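Local coordinates for lipoteichoic acid primase (Listeria monocytogenes, PDB 4UOP), which is an extracellular catalytic domain of the sulfatase-like family, built round a mixed beta sheet and carrying a bound magnesium ion, at residues Phe68-Asn74 with Leu86-Gln90; Ser114-Phe120 with Glu338-Pro343; Phe180-Glu184 with Val195-Lys199; Tyr389-Phe395 with Val414-Phe418. All coordinates share one frame; numbering follows the deposited sequence.

Contact 1: residues Phe68-Asn74 with Leu86-Gln90; sequences FQRNLTN and LDGLQ
Arg70 and Asn74 both give an N-H to the side-chain oxygen of Gln90, and they reach it from opposite faces of its amide. Arg70 NH2 lies 2.9 Å from Gln90 OE1, in a fairly straight bond of 157°. Asn74 ND2 is 3.0 Å from the same Gln90 OE1 and more bent. Each donor stands well out of the carbonyl plane, one over each face, and neither is on a lone pair. The oxygen itself lies close to the plane of each donor group. The guanidinium and the Gln90 amide are turned 71° apart. A water also donates to Gln90 OE1, and it joins Arg70 NH1 to Asp87 OD1. Asn97 is a second partner of Arg70 NH2, and Arg70 NH1 donates to Thr73 OG1, which limits rotation of the guanidinium.

The Asn74 amide stacks on the Asp87 carboxylate, with planes 18° apart and no hydrogen bond between them. Asp87 OD1 is bonded instead to Thr83. On the apolar side, Leu86 CD1 meets the edge of the Phe68 ring, 3.8 Å from Phe68 CD2. A polar network with a small apolar contact beside it ties the loop after strand 59-65 and magnesium ligand Glu66 to the helix 84-89 region of a sulfatase-like alpha/beta fold.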
loop_
_atom_site.group_PDB
_atom_site.type_symbol
_atom_site.label_atom_id
_atom_site.label_comp_id
_atom_site.label_asym_id
_atom_site.label_seq_id
_atom_site.Cartn_x
_atom_site.Cartn_y
_atom_site.Cartn_z
ATOM N N PHE B 68 19.059 4.313 6.988
ATOM C CA PHE B 68 20.253 3.500 7.259
ATOM C C PHE B 68 19.933 2.006 7.017
ATOM O O PHE B 68 18.926 1.500 7.527
ATOM C CB PHE B 68 20.724 3.667 8.706
ATOM C CG PHE B 68 21.587 4.885 8.971
ATOM C CD1 PHE B 68 21.158 6.157 8.637
ATOM C CD2 PHE B 68 22.807 4.756 9.632
ATOM C CE1 PHE B 68 21.943 7.271 8.919
ATOM C CE2 PHE B 68 23.595 5.865 9.921
ATOM C CZ PHE B 68 23.148 7.127 9.583
ATOM N N GLN B 69 20.788 1.312 6.265
ATOM C CA GLN B 69 20.649 -0.136 6.055
ATOM C C GLN B 69 21.980 -0.811 6.324
ATOM O O GLN B 69 23.045 -0.280 5.997
ATOM C CB GLN B 69 20.133 -0.470 4.652
ATOM C CG GLN B 69 20.995 0.037 3.505
ATOM C CD GLN B 69 20.238 0.011 2.196
ATOM O OE1 GLN B 69 19.398 0.871 1.952
ATOM N NE2 GLN B 69 20.518 -0.990 1.350
ATOM N N ARG B 70 21.916 -1.998 6.906
ATOM C CA ARG B 70 23.111 -2.662 7.406
ATOM C C ARG B 70 24.167 -2.921 6.340
ATOM O O ARG B 70 25.359 -2.809 6.635
ATOM C CB ARG B 70 22.761 -3.966 8.130
ATOM C CG ARG B 70 23.920 -4.574 8.906
ATOM C CD ARG B 70 24.571 -3.564 9.826
ATOM N NE ARG B 70 25.496 -4.146 10.797
ATOM C CZ ARG B 70 26.463 -3.471 11.428
ATOM N NH1 ARG B 70 26.699 -2.182 11.151
ATOM N NH2 ARG B 70 27.219 -4.092 12.331
ATOM N N ASN B 71 23.756 -3.266 5.119
ATOM C CA ASN B 71 24.736 -3.557 4.055
ATOM C C ASN B 71 25.386 -2.306 3.451
ATOM O O ASN B 71 26.271 -2.405 2.584
ATOM C CB ASN B 71 24.166 -4.493 2.984
ATOM C CG ASN B 71 23.024 -3.900 2.186
ATOM O OD1 ASN B 71 22.770 -2.699 2.188
ATOM N ND2 ASN B 71 22.334 -4.763 1.462
ATOM N N LEU B 72 24.974 -1.133 3.916
ATOM C CA LEU B 72 25.692 0.110 3.596
ATOM C C LEU B 72 26.143 0.845 4.858
ATOM O O LEU B 72 26.111 2.065 4.924
ATOM C CB LEU B 72 24.817 1.001 2.711
ATOM C CG LEU B 72 24.445 0.395 1.351
ATOM C CD1 LEU B 72 23.420 1.264 0.647
ATOM C CD2 LEU B 72 25.673 0.218 0.462
ATOM N N THR B 73 26.518 0.091 5.877
ATOM C CA THR B 73 27.183 0.626 7.043
ATOM C C THR B 73 28.491 -0.119 7.196
ATOM O O THR B 73 28.687 -1.169 6.583
ATOM C CB THR B 73 26.355 0.472 8.329
ATOM O OG1 THR B 73 26.193 -0.918 8.624
ATOM C CG2 THR B 73 24.997 1.145 8.190
ATOM N N ASN B 74 29.399 0.429 8.000
ATOM C CA ASN B 74 30.738 -0.143 8.158
ATOM C C ASN B 74 31.427 -0.337 6.806
ATOM O O ASN B 74 32.039 -1.375 6.529
ATOM C CB ASN B 74 30.683 -1.450 8.971
ATOM C CG ASN B 74 31.905 -1.629 9.865
ATOM O OD1 ASN B 74 33.003 -1.189 9.526
ATOM N ND2 ASN B 74 31.714 -2.259 11.024
ATOM N N LEU B 86 28.893 4.367 14.264
ATOM C CA LEU B 86 28.280 3.036 14.427
ATOM C C LEU B 86 29.352 1.966 14.526
ATOM O O LEU B 86 29.238 1.049 15.312
ATOM C CB LEU B 86 27.315 2.711 13.283
ATOM C CG LEU B 86 26.068 3.590 13.134
ATOM C CD1 LEU B 86 25.128 3.004 12.072
ATOM C CD2 LEU B 86 25.349 3.781 14.452
ATOM N N ASP B 87 30.412 2.099 13.742
ATOM C CA ASP B 87 31.502 1.120 13.773
ATOM C C ASP B 87 32.149 1.077 15.156
ATOM O O ASP B 87 32.418 0.004 15.670
ATOM C CB ASP B 87 32.550 1.425 12.708
ATOM C CG ASP B 87 31.968 1.493 11.294
ATOM O OD1 ASP B 87 30.814 1.041 11.055
ATOM O OD2 ASP B 87 32.675 2.007 10.408
ATOM N N GLY B 88 32.370 2.247 15.755
ATOM C CA GLY B 88 32.940 2.372 17.095
ATOM C C GLY B 88 32.048 1.786 18.180
ATOM O O GLY B 88 32.544 1.228 19.157
ATOM N N LEU B 89 30.732 1.895 18.017
ATOM C CA LEU B 89 29.790 1.327 19.004
ATOM C C LEU B 89 29.812 -0.194 19.086
ATOM O O LEU B 89 29.397 -0.753 20.104
ATOM C CB LEU B 89 28.355 1.749 18.691
ATOM C CG LEU B 89 27.973 3.194 18.973
ATOM C CD1 LEU B 89 26.586 3.447 18.404
ATOM C CD2 LEU B 89 28.026 3.503 20.456
ATOM N N GLN B 90 30.256 -0.866 18.030
ATOM C CA GLN B 90 30.299 -2.336 18.019
ATOM C C GLN B 90 31.078 -2.933 19.189
ATOM O O GLN B 90 30.706 -3.990 19.689
ATOM C CB GLN B 90 30.852 -2.863 16.695
ATOM C CG GLN B 90 29.871 -2.688 15.546
ATOM C CD GLN B 90 30.316 -3.294 14.225
ATOM O OE1 GLN B 90 29.760 -2.969 13.185
ATOM N NE2 GLN B 90 31.281 -4.201 14.264
HETATM O O HOH W 1 28.773 -0.653 12.373
#

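Contact 2: residues Ser114-Phe120 with Glu338-Pro343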
loop_
_atom_site.group_PDB
_atom_site.type_symbol
_atom_site.label_atom_id
_atom_site.label_comp_id
_atom_site.label_asym_id
_atom_site.label_seq_id
_atom_site.Cartn_x
_atom_site.Cartn_y
_atom_site.Cartn_z
ATOM N N SER B 114 5.557 0.173 14.489
ATOM C CA SER B 114 6.091 -1.122 14.910
ATOM C C SER B 114 6.808 -1.025 16.246
ATOM O O SER B 114 6.596 -1.834 17.148
ATOM C CB SER B 114 7.067 -1.654 13.849
ATOM O OG SER B 114 6.383 -2.045 12.691
ATOM N N VAL B 115 7.643 -0.007 16.376
ATOM C CA VAL B 115 8.423 0.163 17.584
ATOM C C VAL B 115 7.553 0.539 18.790
ATOM O O VAL B 115 7.682 -0.066 19.866
ATOM C CB VAL B 115 9.564 1.174 17.352
ATOM C CG1 VAL B 115 10.304 1.471 18.645
ATOM C CG2 VAL B 115 10.515 0.616 16.299
ATOM N N TYR B 116 6.653 1.500 18.628
ATOM C CA TYR B 116 5.859 1.959 19.771
ATOM C C TYR B 116 4.810 0.927 20.228
ATOM O O TYR B 116 4.540 0.835 21.423
ATOM C CB TYR B 116 5.143 3.278 19.488
ATOM C CG TYR B 116 6.018 4.413 18.997
ATOM C CD1 TYR B 116 7.340 4.514 19.370
ATOM C CD2 TYR B 116 5.496 5.397 18.163
ATOM C CE1 TYR B 116 8.131 5.555 18.903
ATOM C CE2 TYR B 116 6.272 6.431 17.693
ATOM C CZ TYR B 116 7.591 6.503 18.057
ATOM O OH TYR B 116 8.378 7.531 17.572
ATOM N N THR B 117 4.211 0.211 19.276
ATOM C CA THR B 117 3.034 -0.621 19.552
ATOM C C THR B 117 3.324 -2.113 19.654
ATOM O O THR B 117 2.504 -2.848 20.222
ATOM C CB THR B 117 1.906 -0.450 18.491
ATOM O OG1 THR B 117 2.290 -1.042 17.239
ATOM C CG2 THR B 117 1.564 1.004 18.296
ATOM N N SER B 118 4.449 -2.573 19.091
ATOM C CA SER B 118 4.714 -3.999 18.939
ATOM C C SER B 118 3.545 -4.716 18.248
ATOM O O SER B 118 3.174 -5.834 18.621
ATOM C CB SER B 118 5.031 -4.638 20.302
ATOM O OG SER B 118 5.770 -5.833 20.153
ATOM N N THR B 119 2.928 -4.040 17.289
ATOM C CA THR B 119 1.934 -4.658 16.403
ATOM C C THR B 119 2.400 -4.382 14.981
ATOM O O THR B 119 3.190 -3.454 14.750
ATOM C CB THR B 119 0.505 -4.095 16.607
ATOM O OG1 THR B 119 0.427 -2.732 16.171
ATOM C CG2 THR B 119 0.087 -4.172 18.036
ATOM N N PHE B 120 1.902 -5.172 14.034
ATOM C CA PHE B 120 2.326 -5.056 12.639
ATOM C C PHE B 120 1.691 -3.863 11.945
ATOM O O PHE B 120 0.529 -3.528 12.189
ATOM C CB PHE B 120 2.007 -6.346 11.875
ATOM C CG PHE B 120 2.846 -7.510 12.295
ATOM C CD1 PHE B 120 4.117 -7.678 11.788
ATOM C CD2 PHE B 120 2.363 -8.436 13.220
ATOM C CE1 PHE B 120 4.899 -8.752 12.178
ATOM C CE2 PHE B 120 3.141 -9.512 13.623
ATOM C CZ PHE B 120 4.413 -9.677 13.100
ATOM N N GLU B 338 11.664 -4.528 13.970
ATOM C CA GLU B 338 11.261 -3.344 14.717
ATOM C C GLU B 338 10.158 -3.652 15.753
ATOM O O GLU B 338 10.163 -3.080 16.821
ATOM C CB GLU B 338 10.861 -2.216 13.779
ATOM C CG GLU B 338 12.098 -1.522 13.213
ATOM C CD GLU B 338 11.892 -0.841 11.875
ATOM O OE1 GLU B 338 11.059 -1.294 11.048
ATOM O OE2 GLU B 338 12.624 0.139 11.638
ATOM N N ILE B 339 9.257 -4.563 15.437
ATOM C CA ILE B 339 8.232 -4.959 16.418
ATOM C C ILE B 339 8.783 -5.560 17.711
ATOM O O ILE B 339 8.052 -5.651 18.709
ATOM C CB ILE B 339 7.211 -5.954 15.835
ATOM C CG1 ILE B 339 7.912 -7.202 15.291
ATOM C CG2 ILE B 339 6.352 -5.275 14.789
ATOM C CD1 ILE B 339 6.970 -8.366 15.101
ATOM N N ASP B 340 10.030 -6.020 17.686
ATOM C CA ASP B 340 10.663 -6.652 18.849
ATOM C C ASP B 340 11.338 -5.681 19.819
ATOM O O ASP B 340 11.775 -6.081 20.892
ATOM C CB ASP B 340 11.684 -7.690 18.378
ATOM C CG ASP B 340 11.052 -8.778 17.502
ATOM O OD1 ASP B 340 9.994 -9.317 17.917
ATOM O OD2 ASP B 340 11.582 -9.066 16.397
ATOM N N ILE B 341 11.449 -4.403 19.441
ATOM C CA ILE B 341 12.172 -3.462 20.287
ATOM C C ILE B 341 11.494 -3.265 21.651
ATOM O O ILE B 341 12.178 -3.279 22.678
ATOM C CB ILE B 341 12.448 -2.126 19.560
ATOM C CG1 ILE B 341 13.457 -2.387 18.432
ATOM C CG2 ILE B 341 12.977 -1.097 20.550
ATOM C CD1 ILE B 341 13.774 -1.188 17.535
ATOM N N MET B 342 10.166 -3.146 21.683
ATOM C CA MET B 342 9.465 -2.898 22.963
ATOM C C MET B 342 9.664 -4.031 23.986
ATOM O O MET B 342 10.138 -3.772 25.090
ATOM C CB MET B 342 7.978 -2.631 22.754
ATOM C CG MET B 342 7.235 -2.483 24.067
ATOM S SD MET B 342 5.498 -2.100 23.893
ATOM C CE MET B 342 5.035 -2.126 25.628
ATOM N N PRO B 343 9.323 -5.282 23.622
ATOM C CA PRO B 343 9.531 -6.341 24.625
ATOM C C PRO B 343 10.995 -6.498 25.065
ATOM O O PRO B 343 11.253 -6.797 26.231
ATOM C CB PRO B 343 8.998 -7.606 23.936
ATOM C CG PRO B 343 8.932 -7.261 22.476
ATOM C CD PRO B 343 8.662 -5.798 22.411
HETATM O O HOH W 2 8.331 -2.754 19.595
#
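Ser118 turns its hydroxyl opposite its own backbone N (chi1 -157°), and this aims OG at the backbone of Ile339. Ile339 has its CG1 branch between its backbone N and carbonyl carbon (chi1 57°), which carries CD1 to the Phe120 ring. Ser118 OG donates to Ile339 O at 2.7 Å. The hydroxyl lies in the carbonyl plane, nearly in line with the C=O bond (159°). Gly360 N is a further partner of Ser118 OG, so the buried hydroxyl is gripped from two sequence regions.

Ile339 CD1 approaches Phe120 CZ obliquely, at 3.5 Å. Its other branch, CG2, rests 3.8 Å from Ser114 CB and also touches the carbonyl oxygen of Thr119. Val115 CG2 meets Ile341 CD1 at 3.9 Å and also packs on Glu338 CB. A water bridges the two backbones. It lies 2.8 Å from Val115 O, to which it probably donates, and accepts from Met342 N at the same length. At the last residue of the helix, Thr117 OG1 takes the N-H of Thr119 in an ST turn.

The contact is wholly buried and joins the end of helix 107-117 to the start of helix 341-348. Val115, Glu338 and Ile341 touch Tyr282 of strand 277-283. Tyr116 reaches strand 214-219, and Thr119 and Phe120 lie against helix 412-433.

Contact 3: residues Phe180-Glu184 with Val195-Lys199; sequences FFGDE and VLYNK
Phe180 and Lys199 share a water: it donates to Phe180 O at 2.8 Å and accepts from Lys199 NZ at 3.1 Å. No direct hydrogen bond crosses between 180-184 and 195-199, so this bridge is the polar link between them. The lysine chain is extended until its last torsion, where it bends (chi4 -77°) and brings NZ round to the water.

On the way Lys199 slides past both phenylalanines, running against the direction of their side chains. Lys199 CB is 3.7 Å from Phe180 CE2 and also touches Phe181 CD1. Farther out, Lys199 CE lies 3.5 Å from Phe181 O. The two rings also meet each other. Phe180 CD2 sits over the centre of one face of the Phe181 ring, 3.6 Å above its plane. The edge of the Phe180 ring faces Lys199 O.

Phe181 turns its own edge to Leu196 O, and its CZ is 3.8 Å from Leu196 CD1. Phe153 of strand 149-153 touches both Phe181 and Leu196. Glu184 packs on Val195, with Glu184 CG 3.9 Å from Val195 CG2. Glu184 OE2 rests against the methylene carbon Lys199 CE and is 4.2 Å from Lys199 NZ, too far for a salt bridge.

The chemistry is therefore mainly apolar. Aromatic rings and the methylene part of a lysine fill the joint between helix 178-181 and helix 193-209. Glu184 is exposed, so its attraction to the lysine is probably weakened by solvent.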
loop_
_atom_site.group_PDB
_atom_site.type_symbol
_atom_site.label_atom_id
_atom_site.label_comp_id
_atom_site.label_asym_id
_atom_site.label_seq_id
_atom_site.Cartn_x
_atom_site.Cartn_y
_atom_site.Cartn_z
ATOM N N PHE B 180 8.959 23.756 17.291
ATOM C CA PHE B 180 9.972 23.809 18.331
ATOM C C PHE B 180 11.373 24.051 17.779
ATOM O O PHE B 180 12.166 24.758 18.397
ATOM C CB PHE B 180 9.957 22.508 19.155
ATOM C CG PHE B 180 11.088 22.402 20.127
ATOM C CD1 PHE B 180 11.073 23.127 21.309
ATOM C CD2 PHE B 180 12.178 21.587 19.855
ATOM C CE1 PHE B 180 12.116 23.027 22.206
ATOM C CE2 PHE B 180 13.232 21.495 20.737
ATOM C CZ PHE B 180 13.199 22.212 21.918
ATOM N N PHE B 181 11.714 23.402 16.670
ATOM C CA PHE B 181 13.087 23.495 16.136
ATOM C C PHE B 181 13.461 24.761 15.348
ATOM O O PHE B 181 14.644 25.029 15.190
ATOM C CB PHE B 181 13.435 22.232 15.345
ATOM C CG PHE B 181 13.460 20.988 16.179
ATOM C CD1 PHE B 181 14.577 20.677 16.938
ATOM C CD2 PHE B 181 12.366 20.132 16.216
ATOM C CE1 PHE B 181 14.603 19.536 17.716
ATOM C CE2 PHE B 181 12.389 18.984 16.993
ATOM C CZ PHE B 181 13.503 18.690 17.746
ATOM N N GLY B 182 12.499 25.581 14.937
ATOM C CA GLY B 182 12.818 26.787 14.146
ATOM C C GLY B 182 13.130 26.421 12.708
ATOM O O GLY B 182 12.757 25.350 12.255
ATOM N N ASP B 183 13.792 27.319 11.979
ATOM C CA ASP B 183 14.118 27.099 10.565
ATOM C C ASP B 183 15.587 27.386 10.250
ATOM O O ASP B 183 15.947 27.640 9.102
ATOM C CB ASP B 183 13.195 27.956 9.693
ATOM C CG ASP B 183 11.776 27.413 9.643
ATOM O OD1 ASP B 183 11.595 26.268 9.162
ATOM O OD2 ASP B 183 10.848 28.130 10.084
ATOM N N GLU B 184 16.435 27.319 11.269
ATOM C CA GLU B 184 17.881 27.406 11.074
ATOM C C GLU B 184 18.412 26.077 10.525
ATOM O O GLU B 184 17.863 25.004 10.831
ATOM C CB GLU B 184 18.592 27.742 12.394
ATOM C CG GLU B 184 18.595 26.607 13.430
ATOM C CD GLU B 184 19.468 26.891 14.642
ATOM O OE1 GLU B 184 20.361 27.772 14.561
ATOM O OE2 GLU B 184 19.260 26.230 15.680
ATOM N N VAL B 195 20.610 20.193 14.438
ATOM C CA VAL B 195 19.629 20.996 15.179
ATOM C C VAL B 195 18.741 20.072 16.043
ATOM O O VAL B 195 18.412 20.409 17.185
ATOM C CB VAL B 195 18.771 21.845 14.220
ATOM C CG1 VAL B 195 17.636 22.531 14.952
ATOM C CG2 VAL B 195 19.641 22.888 13.500
ATOM N N LEU B 196 18.379 18.910 15.497
ATOM C CA LEU B 196 17.594 17.914 16.243
ATOM C C LEU B 196 18.275 17.604 17.561
ATOM O O LEU B 196 17.677 17.763 18.644
ATOM C CB LEU B 196 17.417 16.628 15.418
ATOM C CG LEU B 196 16.849 15.407 16.150
ATOM C CD1 LEU B 196 15.396 15.655 16.518
ATOM C CD2 LEU B 196 16.997 14.174 15.288
ATOM N N TYR B 197 19.554 17.233 17.487
ATOM C CA TYR B 197 20.265 16.800 18.679
ATOM C C TYR B 197 20.589 17.964 19.624
ATOM O O TYR B 197 20.495 17.832 20.845
ATOM C CB TYR B 197 21.538 16.044 18.309
ATOM C CG TYR B 197 21.290 14.787 17.505
ATOM C CD1 TYR B 197 20.373 13.825 17.944
ATOM C CD2 TYR B 197 21.967 14.547 16.322
ATOM C CE1 TYR B 197 20.133 12.682 17.203
ATOM C CE2 TYR B 197 21.752 13.397 15.585
ATOM C CZ TYR B 197 20.815 12.457 16.025
ATOM O OH TYR B 197 20.575 11.319 15.273
ATOM N N ASN B 198 20.980 19.100 19.056
ATOM C CA ASN B 198 21.319 20.268 19.870
ATOM C C ASN B 198 20.141 20.873 20.626
ATOM O O ASN B 198 20.317 21.391 21.715
ATOM C CB ASN B 198 22.005 21.340 19.019
ATOM C CG ASN B 198 23.458 21.021 18.752
ATOM O OD1 ASN B 198 24.065 20.220 19.453
ATOM N ND2 ASN B 198 24.031 21.664 17.744
ATOM N N LYS B 199 18.955 20.852 20.045
ATOM C CA LYS B 199 17.788 21.383 20.729
ATOM C C LYS B 199 17.123 20.349 21.634
ATOM O O LYS B 199 16.523 20.720 22.624
ATOM C CB LYS B 199 16.798 21.984 19.749
ATOM C CG LYS B 199 17.353 23.248 19.093
ATOM C CD LYS B 199 16.298 23.993 18.306
ATOM C CE LYS B 199 16.781 25.374 17.893
ATOM N NZ LYS B 199 16.735 26.343 19.025
HETATM O O HOH W 3 13.836 27.051 18.151
#

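Contact 4: residues Tyr389-Phe395 with Val414-Phe418; sequences YQPDESF and VKKRF
An aromatic cluster of Tyr389, Phe395 and Phe418 joins the end of strand 387-390 and the loop after it to helix 412-433. Phe418 packs obliquely against both of the others. Its ring centroid is 5.3 Å from that of Phe395, with planes 38° apart. The Tyr389 ring is turned much more steeply, at 76° to Phe418. Here the closest atoms are Tyr389 CE2 and Phe418 CD1, 3.6 Å apart. Pro391 CB closes in on Phe418 CE1 at 3.9 Å.

Lys415 covers one face of the Phe395 ring. Its chain is bent at chi2 and chi4, which lays the methylenes across the ring. Lys415 CD stands 3.6 Å from the Phe395 centroid and only 10° off the ring normal, a clear CH-pi contact. The ammonium group goes on to a salt bridge with Asp419. Val414 CG1 packs next to Tyr389 CD1, at 3.9 Å, and also touches Phe395 CE1.

Tyr389 OH donates to Phe395 O at 2.6 Å, on a lone pair in the carbonyl plane. This short bond closes the loop on itself. Gln390 of the strand and Glu393 of the loop pack on Phe189 and Ser159 of the second subunit.

Across the contact there is no hydrogen bond. The strand end and the loop after it are joined to the helix by ring and methylene packing, while the polar groups of Tyr389 and Lys415 are paired within their own segments or neighbours.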
loop_
_atom_site.group_PDB
_atom_site.type_symbol
_atom_site.label_atom_id
_atom_site.label_comp_id
_atom_site.label_asym_id
_atom_site.label_seq_id
_atom_site.Cartn_x
_atom_site.Cartn_y
_atom_site.Cartn_z
ATOM N N TYR B 389 11.604 -17.365 3.856
ATOM C CA TYR B 389 10.565 -18.037 3.106
ATOM C C TYR B 389 9.646 -17.014 2.456
ATOM O O TYR B 389 9.300 -16.009 3.064
ATOM C CB TYR B 389 9.739 -18.982 3.985
ATOM C CG TYR B 389 8.598 -19.531 3.192
ATOM C CD1 TYR B 389 8.810 -20.520 2.251
ATOM C CD2 TYR B 389 7.321 -18.999 3.316
ATOM C CE1 TYR B 389 7.773 -21.007 1.477
ATOM C CE2 TYR B 389 6.270 -19.479 2.544
ATOM C CZ TYR B 389 6.507 -20.484 1.625
ATOM O OH TYR B 389 5.484 -20.959 0.834
ATOM N N GLN B 390 9.255 -17.288 1.212
ATOM C CA GLN B 390 8.279 -16.464 0.502
ATOM C C GLN B 390 7.312 -17.374 -0.256
ATOM O O GLN B 390 7.746 -18.205 -1.051
ATOM C CB GLN B 390 9.002 -15.537 -0.471
ATOM C CG GLN B 390 8.124 -14.495 -1.141
ATOM C CD GLN B 390 8.892 -13.631 -2.136
ATOM O OE1 GLN B 390 8.353 -13.235 -3.180
ATOM N NE2 GLN B 390 10.149 -13.346 -1.827
ATOM N N PRO B 391 6.003 -17.234 -0.004
ATOM C CA PRO B 391 5.053 -18.041 -0.774
ATOM C C PRO B 391 4.852 -17.495 -2.169
ATOM O O PRO B 391 5.324 -16.388 -2.486
ATOM C CB PRO B 391 3.766 -17.919 0.035
ATOM C CG PRO B 391 3.863 -16.568 0.662
ATOM C CD PRO B 391 5.323 -16.373 0.975
ATOM N N ASP B 392 4.177 -18.278 -3.003
ATOM C CA ASP B 392 3.771 -17.825 -4.329
ATOM C C ASP B 392 2.242 -18.000 -4.424
ATOM O O ASP B 392 1.516 -17.352 -3.669
ATOM C CB ASP B 392 4.551 -18.582 -5.415
ATOM C CG ASP B 392 4.497 -17.890 -6.764
ATOM O OD1 ASP B 392 3.697 -16.942 -6.926
ATOM O OD2 ASP B 392 5.264 -18.287 -7.665
ATOM N N GLU B 393 1.744 -18.868 -5.306
ATOM C CA GLU B 393 0.297 -19.108 -5.404
ATOM C C GLU B 393 -0.202 -19.834 -4.166
ATOM O O GLU B 393 -1.364 -19.721 -3.796
ATOM C CB GLU B 393 -0.049 -19.956 -6.640
ATOM C CG GLU B 393 0.533 -19.455 -7.954
ATOM C CD GLU B 393 1.799 -20.186 -8.376
ATOM O OE1 GLU B 393 1.824 -21.436 -8.307
ATOM O OE2 GLU B 393 2.765 -19.511 -8.795
ATOM N N SER B 394 0.694 -20.591 -3.544
ATOM C CA SER B 394 0.388 -21.385 -2.374
ATOM C C SER B 394 1.673 -21.560 -1.585
ATOM O O SER B 394 2.742 -21.130 -2.020
ATOM C CB SER B 394 -0.124 -22.766 -2.795
ATOM O OG SER B 394 0.907 -23.526 -3.414
ATOM N N PHE B 395 1.573 -22.198 -0.430
ATOM C CA PHE B 395 2.756 -22.512 0.342
ATOM C C PHE B 395 3.710 -23.389 -0.459
ATOM O O PHE B 395 4.913 -23.119 -0.528
ATOM C CB PHE B 395 2.407 -23.239 1.635
ATOM C CG PHE B 395 3.610 -23.778 2.342
ATOM C CD1 PHE B 395 4.475 -22.914 2.996
ATOM C CD2 PHE B 395 3.920 -25.133 2.303
ATOM C CE1 PHE B 395 5.603 -23.391 3.634
ATOM C CE2 PHE B 395 5.054 -25.617 2.935
ATOM C CZ PHE B 395 5.900 -24.745 3.601
ATOM N N VAL B 414 9.067 -25.192 8.304
ATOM C CA VAL B 414 8.930 -24.069 7.365
ATOM C C VAL B 414 7.448 -23.749 7.199
ATOM O O VAL B 414 7.051 -22.588 7.138
ATOM C CB VAL B 414 9.588 -24.373 6.002
ATOM C CG1 VAL B 414 9.355 -23.243 5.008
ATOM C CG2 VAL B 414 11.081 -24.615 6.176
ATOM N N LYS B 415 6.636 -24.804 7.143
ATOM C CA LYS B 415 5.193 -24.674 7.023
ATOM C C LYS B 415 4.570 -24.060 8.274
ATOM O O LYS B 415 3.681 -23.212 8.181
ATOM C CB LYS B 415 4.581 -26.056 6.743
ATOM C CG LYS B 415 3.068 -26.106 6.657
ATOM C CD LYS B 415 2.510 -25.117 5.650
ATOM C CE LYS B 415 1.195 -25.607 5.050
ATOM N NZ LYS B 415 0.197 -25.989 6.087
ATOM N N LYS B 416 5.020 -24.494 9.441
ATOM C CA LYS B 416 4.493 -23.961 10.695
ATOM C C LYS B 416 4.722 -22.448 10.825
ATOM O O LYS B 416 3.833 -21.730 11.268
ATOM C CB LYS B 416 5.085 -24.692 11.895
ATOM C CG LYS B 416 4.375 -26.002 12.176
ATOM C CD LYS B 416 5.149 -26.875 13.149
ATOM C CE LYS B 416 4.545 -28.270 13.222
ATOM N NZ LYS B 416 5.312 -29.136 14.161
ATOM N N ARG B 417 5.901 -21.974 10.430
ATOM C CA ARG B 417 6.190 -20.541 10.502
ATOM C C ARG B 417 5.400 -19.741 9.476
ATOM O O ARG B 417 5.035 -18.602 9.747
ATOM C CB ARG B 417 7.686 -20.268 10.351
ATOM C CG ARG B 417 8.488 -20.673 11.570
ATOM C CD ARG B 417 9.925 -20.200 11.470
ATOM N NE ARG B 417 10.751 -20.795 12.512
ATOM C CZ ARG B 417 11.549 -21.853 12.363
ATOM N NH1 ARG B 417 11.684 -22.475 11.191
ATOM N NH2 ARG B 417 12.235 -22.296 13.412
ATOM N N PHE B 418 5.152 -20.328 8.304
ATOM C CA PHE B 418 4.309 -19.689 7.300
ATOM C C PHE B 418 2.886 -19.521 7.819
ATOM O O PHE B 418 2.302 -18.437 7.738
ATOM C CB PHE B 418 4.313 -20.502 6.000
ATOM C CG PHE B 418 3.165 -20.188 5.086
ATOM C CD1 PHE B 418 3.177 -19.048 4.300
ATOM C CD2 PHE B 418 2.068 -21.044 5.013
ATOM C CE1 PHE B 418 2.122 -18.763 3.453
ATOM C CE2 PHE B 418 1.012 -20.765 4.172
ATOM C CZ PHE B 418 1.039 -19.624 3.388
#

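The four contacts are spread along the chain, contact 3 lying in sequence between the two segments of contact 2. Contacts 1 and 2 both lie near the magnesium site, formed by Glu66, Thr108, Asp284 and His285. The side chain of Phe68 in contact 1 is about 9 Å from the ion, and that of Glu338 in contact 2 about 8 Å. Helix 107-117 of contact 2 also carries Thr108. The side chain of Leu196 in contact 3 is about 13 Å from the metal. Contacts 3 and 4 lie on opposite sides of the chain's centre, their own centres 47 Å apart. Helix 412-433 links contacts 4 and 2, because it also touches Thr119 and Phe120.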